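Local coordinates for Alpha/beta hydrolase (Novosphingobium aromaticivorans, PDB 3BWX), which probably acts as a hydrolase of the alpha/beta fold, on an unidentified substrate, and binds calcium, at residues 266-269 with 270-273; 171-175 with 176-180. The protein carries 1 engineered substitution. One frame throughout, in Å; residues are numbered along the deposited sequence.

Coming from the N terminus, the chain reaches contact 2 first, where the loop after helix 155-166 turns into helix 175-185 and residues 171-175 fold against 176-180. It then runs through the last two strands of the main sheet. Beyond strand 255-260 comes contact 1, a tight turn in which 266-269 lead through 270-273 into helix 272-282. The two contacts are therefore in series, neither nested nor crossed, and each closes only a short local turn at a helix start. They meet in space, with Thr-268 CG2 packed 3.5 Å from Trp-173 CZ2. One ethanediol touches both, and the salt bridge from Asp-270 to Arg-184 further ties the turn at 266-273 to helix 175-185.

Contact 1. Residues 266-269 with 270-273; sequences APTL and DEPE. With EDO (1,2-ethanediol), chain F; EDO (1,2-ethanediol), chain H.
The carboxylate of Glu-271 folds back over the preceding turn and takes two consecutive backbone N-H groups, one on each oxygen. Glu-271 OE2 receives Thr-268 N on its syn lone pair, 2.9 Å away and nearly straight. Leu-269 N reaches Glu-271 OE1 at 2.9 Å in a weaker, more bent bond. A turn about the CB-CG bond of Glu-271 (chi2 81°) brings the carboxylate back to the loop. OE1 also bonds Ser-274 in the first turn of the helix. Replacing Glu-271 by an alanine would probably leave the N-H groups of Thr-268 and Leu-269 without their acceptors and the turn freer to shift.

Thr-268 adds a second brace: its OG1 accepts from Asp-270 N at 3.1 Å, an ST turn. The same hydroxyl lies 2.6 Å from O1 of one ethanediol. A water joins Leu-269 O to Asp-270 OD1, whereas Asp-270 OD2 accepts from O1 of a second ethanediol at 2.6 Å and pairs with Arg-184. All this shapes the turn between the last strand of the sheet and helix 272-282, with Glu-271 at the N-cap position; in alpha/beta hydrolases the loop after this strand usually carries the catalytic histidine.

Contact 2. Residues 171-175 with 176-180; sequences PDWDI and TQWLR. With EDO (1,2-ethanediol), chain H.
Asp-174 OD1 takes two donors from opposite faces of its carboxylate plane: the hydroxyl of Thr-176, whose OG1 lies 2.7 Å from OD1 on the syn side, and the backbone of Gln-177, whose N is 3.1 Å from OD1. Asp-174 has its CG between the backbone N and the carbonyl carbon (chi1 65°), which swings the carboxylate over the first turn of helix 175-185. In turn, Gln-177 OE1 accepts from Asp-174 N at 2.8 Å, completing a capping box. A water links OE1 to Asp-172 O.

The Gln-177 amide also lies over the five-membered ring of Trp-173, planes 36° apart, with NE2 almost directly above CD1 at 3.4 Å. An ethanediol puts O2 over the same indole face, taking weak bonds from Gln-177 NE2 to O2 and Arg-180 NH1 to O1. Trp-173 drives an edge into the face of Trp-178, CE3 standing 3.6 Å above the centre of that ring. This T-shaped pair has its planes at 62°, and a second water bridges Trp-173 O and Trp-178 NE1. Tyr-170 stacks on Trp-173. The helix start is thus held by aromatic packing and by a capping carboxylate that the helix N terminus probably helps keep ionised.

Contact 1. Residues 266-269 with 270-273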
loop_
_atom_site.group_PDB
_atom_site.type_symbol
_atom_site.label_atom_id
_atom_site.label_comp_id
_atom_site.label_asym_id
_atom_site.label_seq_id
_atom_site.Cartn_x
_atom_site.Cartn_y
_atom_site.Cartn_z
ATOM N N ALA A 266 8.689 2.118 4.122
ATOM C CA ALA A 266 7.596 2.412 5.064
ATOM C C ALA A 266 7.559 1.340 6.190
ATOM O O ALA A 266 8.049 0.208 6.025
ATOM C CB ALA A 266 6.270 2.427 4.315
ATOM N N PRO A 267 6.922 1.673 7.338
ATOM C CA PRO A 267 6.556 0.639 8.305
ATOM C C PRO A 267 5.868 -0.538 7.608
ATOM O O PRO A 267 5.115 -0.357 6.649
ATOM C CB PRO A 267 5.608 1.359 9.256
ATOM C CG PRO A 267 6.111 2.792 9.209
ATOM C CD PRO A 267 6.429 2.992 7.771
ATOM N N THR A 268 6.169 -1.773 8.046
ATOM C CA THR A 268 5.603 -2.956 7.451
ATOM C C THR A 268 4.143 -3.182 7.939
ATOM O O THR A 268 3.403 -3.977 7.328
ATOM C CB THR A 268 6.412 -4.211 7.804
ATOM O OG1 THR A 268 6.361 -4.433 9.213
ATOM C CG2 THR A 268 7.869 -4.107 7.299
ATOM N N LEU A 269 3.791 -2.507 9.065
ATOM C CA LEU A 269 2.559 -2.675 9.843
ATOM C C LEU A 269 2.570 -3.951 10.690
ATOM O O LEU A 269 1.551 -4.304 11.317
ATOM C CB LEU A 269 1.316 -2.612 8.912
ATOM C CG LEU A 269 1.258 -1.390 7.997
ATOM C CD1 LEU A 269 0.013 -1.394 7.140
ATOM C CD2 LEU A 269 1.370 -0.077 8.761
ATOM N N ASP A 270 3.700 -4.659 10.687
ATOM C CA ASP A 270 3.921 -5.809 11.602
ATOM C C ASP A 270 4.653 -5.433 12.906
ATOM O O ASP A 270 4.798 -6.257 13.807
ATOM C CB ASP A 270 4.671 -6.941 10.909
ATOM C CG ASP A 270 3.982 -7.441 9.653
ATOM O OD1 ASP A 270 2.731 -7.340 9.488
ATOM O OD2 ASP A 270 4.731 -7.936 8.813
ATOM N N GLU A 271 5.150 -4.202 12.978
ATOM C CA GLU A 271 5.709 -3.681 14.226
ATOM C C GLU A 271 4.653 -3.624 15.334
ATOM O O GLU A 271 3.509 -3.216 15.078
ATOM C CB GLU A 271 6.234 -2.246 14.045
ATOM C CG GLU A 271 7.236 -2.038 12.910
ATOM C CD GLU A 271 6.650 -1.894 11.512
ATOM O OE1 GLU A 271 5.433 -1.648 11.350
ATOM O OE2 GLU A 271 7.479 -1.997 10.569
ATOM N N PRO A 272 5.014 -4.041 16.555
ATOM C CA PRO A 272 4.019 -3.951 17.623
ATOM C C PRO A 272 3.337 -2.599 17.778
ATOM O O PRO A 272 2.103 -2.525 17.984
ATOM C CB PRO A 272 4.815 -4.278 18.875
ATOM C CG PRO A 272 5.893 -5.212 18.352
ATOM C CD PRO A 272 6.276 -4.635 17.034
ATOM N N GLU A 273 4.127 -1.536 17.671
ATOM C CA GLU A 273 3.570 -0.197 17.797
ATOM C C GLU A 273 2.566 0.113 16.644
ATOM O O GLU A 273 1.599 0.857 16.855
ATOM C CB GLU A 273 4.678 0.831 17.874
ATOM C CG GLU A 273 5.402 0.767 19.217
ATOM C CD GLU A 273 6.814 1.319 19.237
ATOM O OE1 GLU A 273 7.322 1.839 18.208
ATOM O OE2 GLU A 273 7.419 1.233 20.321
HETATM C C1 EDO F . 9.331 -5.872 11.595
HETATM O O1 EDO F . 8.321 -5.427 10.684
HETATM C C2 EDO F . 8.745 -5.946 12.973
HETATM O O2 EDO F . 8.021 -7.176 13.012
HETATM C C1 EDO H . 8.158 -7.819 7.816
HETATM O O1 EDO H . 7.260 -8.564 8.671
HETATM C C2 EDO H . 9.610 -8.282 7.978
HETATM O O2 EDO H . 10.017 -7.964 9.318
HETATM O O HOH W 1 0.665 -7.010 11.226
#

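Contact 2. Residues 171-175 with 176-180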
loop_
_atom_site.group_PDB
_atom_site.type_symbol
_atom_site.label_atom_id
_atom_site.label_comp_id
_atom_site.label_asym_id
_atom_site.label_seq_id
_atom_site.Cartn_x
_atom_site.Cartn_y
_atom_site.Cartn_z
ATOM N N PRO A 171 17.511 -1.022 9.433
ATOM C CA PRO A 171 18.837 -1.419 9.894
ATOM C C PRO A 171 18.900 -2.486 10.958
ATOM O O PRO A 171 19.974 -3.093 11.125
ATOM C CB PRO A 171 19.418 -0.111 10.442
ATOM C CG PRO A 171 18.222 0.677 10.842
ATOM C CD PRO A 171 17.208 0.376 9.779
ATOM N N ASP A 172 17.815 -2.748 11.664
ATOM C CA ASP A 172 17.848 -3.694 12.783
ATOM C C ASP A 172 17.311 -5.053 12.417
ATOM O O ASP A 172 17.317 -5.943 13.244
ATOM C CB ASP A 172 17.108 -3.156 14.009
ATOM C CG ASP A 172 17.744 -1.901 14.546
ATOM O OD1 ASP A 172 18.970 -1.710 14.325
ATOM O OD2 ASP A 172 16.994 -1.070 15.097
ATOM N N TRP A 173 16.819 -5.209 11.191
ATOM C CA TRP A 173 16.301 -6.505 10.772
ATOM C C TRP A 173 17.335 -7.628 10.710
ATOM O O TRP A 173 18.493 -7.417 10.314
ATOM C CB TRP A 173 15.663 -6.428 9.411
ATOM C CG TRP A 173 14.297 -5.777 9.372
ATOM C CD1 TRP A 173 13.647 -5.092 10.363
ATOM C CD2 TRP A 173 13.455 -5.712 8.218
ATOM N NE1 TRP A 173 12.450 -4.590 9.880
ATOM C CE2 TRP A 173 12.293 -4.980 8.579
ATOM C CE3 TRP A 173 13.574 -6.195 6.921
ATOM C CZ2 TRP A 173 11.260 -4.715 7.682
ATOM C CZ3 TRP A 173 12.519 -5.948 6.013
ATOM C CH2 TRP A 173 11.375 -5.202 6.425
ATOM N N ASP A 174 16.866 -8.815 11.045
ATOM C CA ASP A 174 17.657 -10.027 10.917
ATOM C C ASP A 174 17.271 -10.723 9.584
ATOM O O ASP A 174 16.382 -10.260 8.833
ATOM C CB ASP A 174 17.494 -10.940 12.161
ATOM C CG ASP A 174 16.075 -11.476 12.336
ATOM O OD1 ASP A 174 15.483 -11.946 11.339
ATOM O OD2 ASP A 174 15.557 -11.454 13.479
ATOM N N ILE A 175 17.948 -11.829 9.277
ATOM C CA ILE A 175 17.802 -12.465 7.964
ATOM C C ILE A 175 16.417 -13.020 7.756
ATOM O O ILE A 175 15.926 -13.062 6.640
ATOM C CB ILE A 175 18.911 -13.540 7.682
ATOM C CG1 ILE A 175 18.893 -13.969 6.190
ATOM C CG2 ILE A 175 18.770 -14.710 8.656
ATOM C CD1 ILE A 175 19.106 -12.826 5.185
ATOM N N THR A 176 15.785 -13.464 8.840
ATOM C CA THR A 176 14.436 -13.993 8.724
ATOM C C THR A 176 13.446 -12.882 8.309
ATOM O O THR A 176 12.530 -13.122 7.540
ATOM C CB THR A 176 13.958 -14.783 9.966
ATOM O OG1 THR A 176 13.645 -13.906 11.067
ATOM C CG2 THR A 176 15.014 -15.825 10.395
ATOM N N GLN A 177 13.682 -11.675 8.823
ATOM C CA GLN A 177 12.883 -10.524 8.443
ATOM C C GLN A 177 13.125 -10.156 6.967
ATOM O O GLN A 177 12.166 -9.886 6.227
ATOM C CB GLN A 177 13.104 -9.338 9.374
ATOM C CG GLN A 177 12.672 -9.617 10.799
ATOM C CD GLN A 177 13.085 -8.520 11.722
ATOM O OE1 GLN A 177 14.277 -8.429 12.103
ATOM N NE2 GLN A 177 12.119 -7.629 12.067
ATOM N N TRP A 178 14.371 -10.128 6.505
ATOM C CA TRP A 178 14.606 -9.900 5.077
ATOM C C TRP A 178 13.972 -10.940 4.136
ATOM O O TRP A 178 13.517 -10.609 3.048
ATOM C CB TRP A 178 16.109 -9.802 4.775
ATOM C CG TRP A 178 16.716 -8.504 5.310
ATOM C CD1 TRP A 178 17.575 -8.372 6.343
ATOM C CD2 TRP A 178 16.456 -7.190 4.813
ATOM N NE1 TRP A 178 17.864 -7.046 6.544
ATOM C CE2 TRP A 178 17.171 -6.292 5.637
ATOM C CE3 TRP A 178 15.650 -6.692 3.792
ATOM C CZ2 TRP A 178 17.145 -4.903 5.440
ATOM C CZ3 TRP A 178 15.593 -5.303 3.621
ATOM C CH2 TRP A 178 16.353 -4.436 4.435
ATOM N N LEU A 179 13.983 -12.209 4.545
ATOM C CA LEU A 179 13.402 -13.280 3.735
ATOM C C LEU A 179 11.878 -13.145 3.668
ATOM O O LEU A 179 11.267 -13.309 2.612
ATOM C CB LEU A 179 13.818 -14.653 4.262
ATOM C CG LEU A 179 15.235 -15.076 3.922
ATOM C CD1 LEU A 179 15.577 -16.313 4.795
ATOM C CD2 LEU A 179 15.450 -15.351 2.472
ATOM N N ARG A 180 11.282 -12.842 4.809
ATOM C CA ARG A 180 9.826 -12.638 4.883
ATOM C C ARG A 180 9.419 -11.478 3.941
ATOM O O ARG A 180 8.470 -11.554 3.176
ATOM C CB ARG A 180 9.404 -12.318 6.335
ATOM C CG ARG A 180 7.882 -12.234 6.483
ATOM C CD ARG A 180 7.439 -11.646 7.817
ATOM N NE ARG A 180 7.908 -12.476 8.873
ATOM C CZ ARG A 180 8.667 -12.128 9.921
ATOM N NH1 ARG A 180 9.039 -10.876 10.227
ATOM N NH2 ARG A 180 8.982 -13.088 10.750
HETATM C C1 EDO H . 8.158 -7.819 7.816
HETATM O O1 EDO H . 7.260 -8.564 8.671
HETATM C C2 EDO H . 9.610 -8.282 7.978
HETATM O O2 EDO H . 10.017 -7.964 9.318
HETATM O O HOH W 2 15.083 -7.731 14.554
HETATM O O HOH W 3 19.077 -5.008 8.457
#